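Local coordinates for extracellular solute-binding protein family 1 (Kribbella flavida, PDB 5IXP), which probably binds a solute outside the cell membrane and delivers it to an ABC transporter for import, at residues A[99-102]-A[103-107]; A[293-297]-A[298-302]; A[46-49]-A[50-53]. All blocks are in the same frame, centred on the assembly; numbering follows the deposited sequence.

Interaction 1. Residues A[99-102]-A[103-107]; sequences ATTS and DGRII
Arg105 folds back across Thr101 and ends on Asp103, and its side chain can be traced atom by atom. CB lies against the threonine branch, 3.5 Å from Thr101 OG1 and 4.0 Å from Thr101 CG2. The chain then runs straight through CG and turns at CD (chi3 -73°), which swings the guanidinium toward the carboxylate. There NE meets Asp103 OD2 at 2.6 Å and NH1 meets Asp103 OD1 at 3.1 Å: a side-on, two-nitrogen salt bridge that uses the syn side of both oxygens. NH2, the third nitrogen, forms a salt bridge with Asp74, so the turn is tied to the loop after helix 66-70.

The backbone of the turn has its own set of bonds. Arg105 N donates to Thr101 OG1 (2.9 Å), a bent bond with 136° at the hydrogen, while Thr101 N reaches Arg105 O at 2.8 Å. Gly104 N closes on Thr101 O (3.0 Å), and farther along Ile107 N binds Ala99 O (3.0 Å). With Gly104 at phi 100°, and Thr101 O and N serving Gly104 and Arg105 in succession, this is the pattern of a type I turn with a G1 beta bulge, a tight hairpin-like turn with one beta bridge, Thr100 to Ile106, just before strand 108-121.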
loop_
_atom_site.group_PDB
_atom_site.type_symbol
_atom_site.label_atom_id
_atom_site.label_comp_id
_atom_site.label_asym_id
_atom_site.label_seq_id
_atom_site.Cartn_x
_atom_site.Cartn_y
_atom_site.Cartn_z
ATOM N N ALA A 99 10.475 -7.471 2.309
ATOM C CA ALA A 99 10.452 -8.654 3.162
ATOM C C ALA A 99 11.849 -9.224 3.385
ATOM O O ALA A 99 11.988 -10.402 3.743
ATOM C CB ALA A 99 9.528 -9.725 2.571
ATOM N N THR A 100 12.886 -8.414 3.182
ATOM C CA THR A 100 14.272 -8.825 3.372
ATOM C C THR A 100 14.858 -8.063 4.551
ATOM O O THR A 100 14.691 -6.843 4.652
ATOM C CB THR A 100 15.101 -8.568 2.110
ATOM O OG1 THR A 100 14.485 -9.223 1.002
ATOM C CG2 THR A 100 16.529 -9.107 2.268
ATOM N N THR A 101 15.530 -8.789 5.442
ATOM C CA THR A 101 16.158 -8.190 6.607
ATOM C C THR A 101 17.418 -7.437 6.202
ATOM O O THR A 101 17.930 -7.575 5.090
ATOM C CB THR A 101 16.540 -9.257 7.626
ATOM O OG1 THR A 101 17.573 -10.079 7.069
ATOM C CG2 THR A 101 15.327 -10.120 7.979
ATOM N N SER A 102 17.937 -6.653 7.148
ATOM C CA SER A 102 19.193 -5.946 6.916
ATOM C C SER A 102 20.320 -6.906 6.573
ATOM O O SER A 102 21.207 -6.566 5.785
ATOM C CB SER A 102 19.560 -5.121 8.145
ATOM O OG SER A 102 18.549 -4.167 8.429
ATOM N N ASP A 103 20.292 -8.111 7.130
ATOM C CA ASP A 103 21.347 -9.090 6.915
ATOM C C ASP A 103 21.074 -10.011 5.734
ATOM O O ASP A 103 21.848 -10.944 5.504
ATOM C CB ASP A 103 21.559 -9.920 8.184
ATOM C CG ASP A 103 20.274 -10.535 8.692
ATOM O OD1 ASP A 103 19.631 -9.936 9.582
ATOM O OD2 ASP A 103 19.899 -11.613 8.188
ATOM N N GLY A 104 19.988 -9.788 4.993
ATOM C CA GLY A 104 19.739 -10.512 3.765
ATOM C C GLY A 104 18.759 -11.665 3.847
ATOM O O GLY A 104 18.496 -12.299 2.817
ATOM N N ARG A 105 18.218 -11.972 5.024
ATOM C CA ARG A 105 17.256 -13.063 5.125
ATOM C C ARG A 105 15.924 -12.645 4.514
ATOM O O ARG A 105 15.482 -11.506 4.677
ATOM C CB ARG A 105 17.074 -13.468 6.587
ATOM C CG ARG A 105 18.298 -14.168 7.176
ATOM C CD ARG A 105 18.130 -14.414 8.669
ATOM N NE ARG A 105 18.243 -13.185 9.453
ATOM C CZ ARG A 105 17.944 -13.093 10.744
ATOM N NH1 ARG A 105 18.084 -11.935 11.378
ATOM N NH2 ARG A 105 17.485 -14.153 11.397
ATOM N N ILE A 106 15.286 -13.563 3.794
ATOM C CA ILE A 106 14.022 -13.277 3.123
ATOM C C ILE A 106 12.932 -14.029 3.871
ATOM O O ILE A 106 12.907 -15.266 3.870
ATOM C CB ILE A 106 14.057 -13.668 1.639
ATOM C CG1 ILE A 106 15.143 -12.870 0.912
ATOM C CG2 ILE A 106 12.695 -13.434 0.996
ATOM C CD1 ILE A 106 15.368 -13.317 -0.513
ATOM N N ILE A 107 12.023 -13.297 4.520
ATOM C CA ILE A 107 11.040 -13.955 5.371
ATOM C C ILE A 107 9.661 -14.019 4.744
ATOM O O ILE A 107 8.761 -14.636 5.331
ATOM C CB ILE A 107 10.956 -13.299 6.764
ATOM C CG1 ILE A 107 10.425 -11.866 6.679
ATOM C CG2 ILE A 107 12.324 -13.353 7.464
ATOM C CD1 ILE A 107 10.007 -11.310 8.056
#

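Interaction 2. Residues A[293-297]-A[298-302]; sequences WLTAP and EQQIK
Gln299 lays its amide flat over the Trp293 indole at the short link between two consecutive helices, where helix 284-294 ends, Thr295 leaves helical geometry and Ala296 takes the N-cap position of helix 297-307.

The tight part is this stack. Amide and ring planes are only 12° apart; NE2 sits 3.1 Å above the indole plane, offset toward its rim, and Gln299 CG stands over the six-membered ring, 3.6 Å from the centroid of Trp293 in a CH-pi contact. A bend at CG (chi2 63°) lays the amide over the ring, and a nearly straight bond from Gln299 NE2 to Trp293 O (2.8 Å) holds it there. That carbonyl also accepts from Ala296 N, the two donors arriving from opposite faces of its plane, so this one oxygen is held by two bonds. Away from the indole, Gln300 NE2 makes a weak bond to Thr295 O, while its OE1 is taken by the backbone of Ser312. Helix 15-24 packs against Trp293 and Leu294.

The start of the second helix is more regular: Gln300 N binds Ala296 O at 2.9 Å, and Ile301 N binds Pro297 O at 2.9 Å.

The looser part lies toward the exposed Glu298. Here a water lies beyond the amide: it donates to Gln299 OE1 at 2.7 Å and accepts only weakly from Trp293 NE1. Its link to Glu298 is doubtful, since that side chain has two conformers. Lys302 closes this side; its ammonium pairs with Glu20 and also donates in the carbonyl plane to a lone pair of Gln299 OE1, with NZ 2.9 Å from that oxygen.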
loop_
_atom_site.group_PDB
_atom_site.type_symbol
_atom_site.label_atom_id
_atom_site.label_comp_id
_atom_site.label_asym_id
_atom_site.label_seq_id
_atom_site.Cartn_x
_atom_site.Cartn_y
_atom_site.Cartn_z
ATOM N N TRP A 293 4.399 -21.566 -4.583
ATOM C CA TRP A 293 3.451 -21.843 -5.656
ATOM C C TRP A 293 2.291 -20.848 -5.640
ATOM O O TRP A 293 1.871 -20.349 -6.694
ATOM C CB TRP A 293 2.942 -23.280 -5.547
ATOM C CG TRP A 293 1.975 -23.637 -6.635
ATOM C CD1 TRP A 293 2.283 -24.059 -7.898
ATOM C CD2 TRP A 293 0.547 -23.600 -6.561
ATOM N NE1 TRP A 293 1.134 -24.290 -8.615
ATOM C CE2 TRP A 293 0.053 -24.013 -7.816
ATOM C CE3 TRP A 293 -0.363 -23.261 -5.553
ATOM C CZ2 TRP A 293 -1.310 -24.089 -8.093
ATOM C CZ3 TRP A 293 -1.717 -23.352 -5.825
ATOM C CH2 TRP A 293 -2.178 -23.765 -7.088
ATOM N N LEU A 294 1.761 -20.546 -4.452
ATOM C CA LEU A 294 0.656 -19.600 -4.359
ATOM C C LEU A 294 1.041 -18.220 -4.878
ATOM O O LEU A 294 0.165 -17.454 -5.293
ATOM C CB LEU A 294 0.169 -19.490 -2.904
ATOM C CG LEU A 294 -0.600 -20.694 -2.339
ATOM C CD1 LEU A 294 -0.700 -20.567 -0.818
ATOM C CD2 LEU A 294 -2.001 -20.829 -2.961
ATOM N N THR A 295 2.326 -17.867 -4.834
ATOM C CA THR A 295 2.768 -16.546 -5.270
ATOM C C THR A 295 3.440 -16.566 -6.640
ATOM O O THR A 295 3.967 -15.534 -7.072
ATOM C CB THR A 295 3.709 -15.923 -4.232
ATOM O OG1 THR A 295 4.842 -16.785 -4.020
ATOM C CG2 THR A 295 2.962 -15.712 -2.909
ATOM N N ALA A 296 3.417 -17.708 -7.336
ATOM C CA ALA A 296 3.965 -17.799 -8.682
ATOM C C ALA A 296 3.102 -17.013 -9.676
ATOM O O ALA A 296 1.907 -16.794 -9.441
ATOM C CB ALA A 296 4.070 -19.266 -9.115
ATOM N N PRO A 297 3.688 -16.587 -10.804
ATOM C CA PRO A 297 2.922 -15.777 -11.769
ATOM C C PRO A 297 1.605 -16.394 -12.213
ATOM O O PRO A 297 0.603 -15.671 -12.283
ATOM C CB PRO A 297 3.889 -15.630 -12.957
ATOM C CG PRO A 297 5.244 -15.856 -12.393
ATOM C CD PRO A 297 5.110 -16.712 -11.175
ATOM N N GLU A 298 1.569 -17.699 -12.518
ATOM C CA GLU A 298 0.320 -18.304 -12.974
ATOM C C GLU A 298 -0.764 -18.186 -11.910
ATOM O O GLU A 298 -1.938 -17.964 -12.232
ATOM C CB GLU A 298 0.535 -19.772 -13.371
ATOM C CG GLU A 298 1.357 -19.959 -14.651
ATOM C CD GLU A 298 1.235 -21.358 -15.262
ATOM O OE1 GLU A 298 0.859 -22.314 -14.545
ATOM O OE2 GLU A 298 1.521 -21.503 -16.470
ATOM N N GLN A 299 -0.390 -18.311 -10.634
ATOM C CA GLN A 299 -1.372 -18.203 -9.565
ATOM C C GLN A 299 -1.756 -16.754 -9.306
ATOM O O GLN A 299 -2.923 -16.463 -9.025
ATOM C CB GLN A 299 -0.849 -18.873 -8.295
ATOM C CG GLN A 299 -1.061 -20.400 -8.316
ATOM C CD GLN A 299 -0.288 -21.083 -9.426
ATOM O OE1 GLN A 299 -0.868 -21.520 -10.423
ATOM N NE2 GLN A 299 1.029 -21.193 -9.256
ATOM N N GLN A 300 -0.805 -15.827 -9.419
ATOM C CA GLN A 300 -1.176 -14.426 -9.239
ATOM C C GLN A 300 -2.127 -13.960 -10.337
ATOM O O GLN A 300 -3.005 -13.122 -10.084
ATOM C CB GLN A 300 0.075 -13.553 -9.169
ATOM C CG GLN A 300 0.992 -13.927 -7.998
ATOM C CD GLN A 300 1.630 -12.710 -7.352
ATOM O OE1 GLN A 300 1.318 -11.580 -7.706
ATOM N NE2 GLN A 300 2.525 -12.937 -6.408
ATOM N N ILE A 301 -2.001 -14.513 -11.545
ATOM C CA ILE A 301 -2.972 -14.201 -12.591
ATOM C C ILE A 301 -4.350 -14.747 -12.230
ATOM O O ILE A 301 -5.365 -14.065 -12.410
ATOM C CB ILE A 301 -2.485 -14.733 -13.949
ATOM C CG1 ILE A 301 -1.275 -13.917 -14.413
ATOM C CG2 ILE A 301 -3.628 -14.695 -14.971
ATOM C CD1 ILE A 301 -0.508 -14.548 -15.537
ATOM N N LYS A 302 -4.416 -15.976 -11.706
ATOM C CA LYS A 302 -5.709 -16.526 -11.305
ATOM C C LYS A 302 -6.368 -15.664 -10.233
ATOM O O LYS A 302 -7.576 -15.403 -10.292
ATOM C CB LYS A 302 -5.549 -17.960 -10.804
ATOM C CG LYS A 302 -5.111 -18.936 -11.862
ATOM C CD LYS A 302 -4.768 -20.269 -11.212
ATOM C CE LYS A 302 -4.014 -21.186 -12.145
ATOM N NZ LYS A 302 -3.422 -22.327 -11.398
HETATM O O HOH W 1 -0.022 -23.717 -11.835
#

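Interaction 3. Residues A[46-49]-A[50-53]; sequences ETNL and ASGS
Asn48 and the residues from Ser51 to Ser53 meet where helix 38-51 runs out, and the contact is carried mainly by hydrogen bonds, first of the backbone and then of a serine hydroxyl.

The backbone bonds show the helix fading. Ala50 N binds Glu46 O at 3.1 Å and Ser51 N binds Thr47 O at 3.0 Å, both in the regular helical spacing. One residue later the bond from Gly52 N to Asn48 O, though 3.0 Å long, is weak because it is strongly bent (126° at the hydrogen). Ser53 N adds a second weak bond to the same Asn48 O, and Gln280 NE2 from a distant part of the chain supplies a further donor, so this carbonyl in the last turn does not depend on the failing helical bond alone. Gly52, with phi of 78°, is where the chain leaves the helix.

The side-chain bonds centre on Ser51. Its OG sits between its own backbone N and carbonyl carbon (chi1 71°), from where it accepts a hydrogen bond from Ser53 N at 3.2 Å. A water bridges Ser51 OG (2.7 Å) and Asn48 OD1 (2.8 Å), donating to the amide oxygen.

The remaining contacts within the turn are of carbon on carbonyl oxygen: Asn48 CB lies 3.2 Å from Ser53 O, and Ala50 CB rests 3.5 Å from Glu46 O. Nonpolar packing falls to the buried Leu49, on Met55 and on Tyr69 of helix 66-70, while Glu46 pairs with Lys68 of that helix.

The arrangement is an ST turn from Ser51 to Ser53 at the helix C-terminus, with the positive-phi Gly52 as its middle residue, before strand 58-62.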
loop_
_atom_site.group_PDB
_atom_site.type_symbol
_atom_site.label_atom_id
_atom_site.label_comp_id
_atom_site.label_asym_id
_atom_site.label_seq_id
_atom_site.Cartn_x
_atom_site.Cartn_y
_atom_site.Cartn_z
ATOM N N GLU A 46 0.860 -11.998 16.861
ATOM C CA GLU A 46 1.680 -11.545 17.978
ATOM C C GLU A 46 1.619 -12.532 19.132
ATOM O O GLU A 46 2.650 -12.904 19.705
ATOM C CB GLU A 46 1.219 -10.163 18.447
ATOM C CG GLU A 46 1.285 -9.098 17.396
ATOM C CD GLU A 46 0.857 -7.744 17.922
ATOM O OE1 GLU A 46 0.362 -7.682 19.067
ATOM O OE2 GLU A 46 1.015 -6.742 17.192
ATOM N N THR A 47 0.409 -12.966 19.484
ATOM C CA THR A 47 0.238 -13.837 20.641
ATOM C C THR A 47 0.880 -15.196 20.417
ATOM O O THR A 47 1.543 -15.736 21.314
ATOM C CB THR A 47 -1.249 -14.002 20.950
ATOM O OG1 THR A 47 -1.801 -12.728 21.300
ATOM C CG2 THR A 47 -1.445 -14.972 22.101
ATOM N N ASN A 48 0.691 -15.763 19.225
ATOM C CA ASN A 48 1.174 -17.107 18.948
ATOM C C ASN A 48 2.681 -17.120 18.737
ATOM O O ASN A 48 3.356 -18.075 19.134
ATOM C CB ASN A 48 0.446 -17.668 17.726
ATOM C CG ASN A 48 -1.027 -17.866 17.984
ATOM O OD1 ASN A 48 -1.460 -17.877 19.136
ATOM N ND2 ASN A 48 -1.809 -18.013 16.922
ATOM N N LEU A 49 3.220 -16.073 18.111
ATOM C CA LEU A 49 4.669 -15.976 17.970
ATOM C C LEU A 49 5.332 -15.924 19.338
ATOM O O LEU A 49 6.349 -16.585 19.566
ATOM C CB LEU A 49 5.048 -14.748 17.135
ATOM C CG LEU A 49 6.492 -14.669 16.620
ATOM C CD1 LEU A 49 6.812 -15.813 15.675
ATOM C CD2 LEU A 49 6.768 -13.329 15.945
ATOM N N ALA A 50 4.747 -15.172 20.273
ATOM C CA ALA A 50 5.338 -15.046 21.600
ATOM C C ALA A 50 5.161 -16.312 22.433
ATOM O O ALA A 50 6.019 -16.629 23.269
ATOM C CB ALA A 50 4.734 -13.846 22.331
ATOM N N SER A 51 4.065 -17.046 22.240
ATOM C CA SER A 51 3.848 -18.234 23.057
ATOM C C SER A 51 4.599 -19.443 22.525
ATOM O O SER A 51 4.797 -20.407 23.268
ATOM C CB SER A 51 2.358 -18.558 23.139
ATOM O OG SER A 51 1.878 -19.033 21.895
ATOM N N GLY A 52 5.026 -19.410 21.265
ATOM C CA GLY A 52 5.602 -20.578 20.634
ATOM C C GLY A 52 4.603 -21.623 20.181
ATOM O O GLY A 52 5.015 -22.736 19.832
ATOM N N SER A 53 3.306 -21.310 20.163
ATOM C CA SER A 53 2.303 -22.292 19.770
ATOM C C SER A 53 1.147 -21.613 19.041
ATOM O O SER A 53 0.876 -20.424 19.234
ATOM C CB SER A 53 1.766 -23.056 20.984
ATOM O OG SER A 53 1.068 -22.174 21.832
HETATM O O HOH W 2 -0.752 -19.156 21.553
#

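All three are local contacts at places where the chain changes direction, well separated from each other: centres of interactions 1 and 3 lie about 21 Å apart, those of 2 and 3 about 29 Å apart. Interaction 3 is a surface contact, whereas interactions 1 and 2 are partly buried. Helix 66-70 gives 1 and 3 a common neighbour, and strand 108-121 links 1 and 2: the first leads into it, the second packs on it. Their chemistry follows their setting. A salt bridge spans the turn of 99-107, an amide stacked on an indole joins two helices in 293-302, and a hydroxyl, a water and weak backbone bonds end the helix in 46-53.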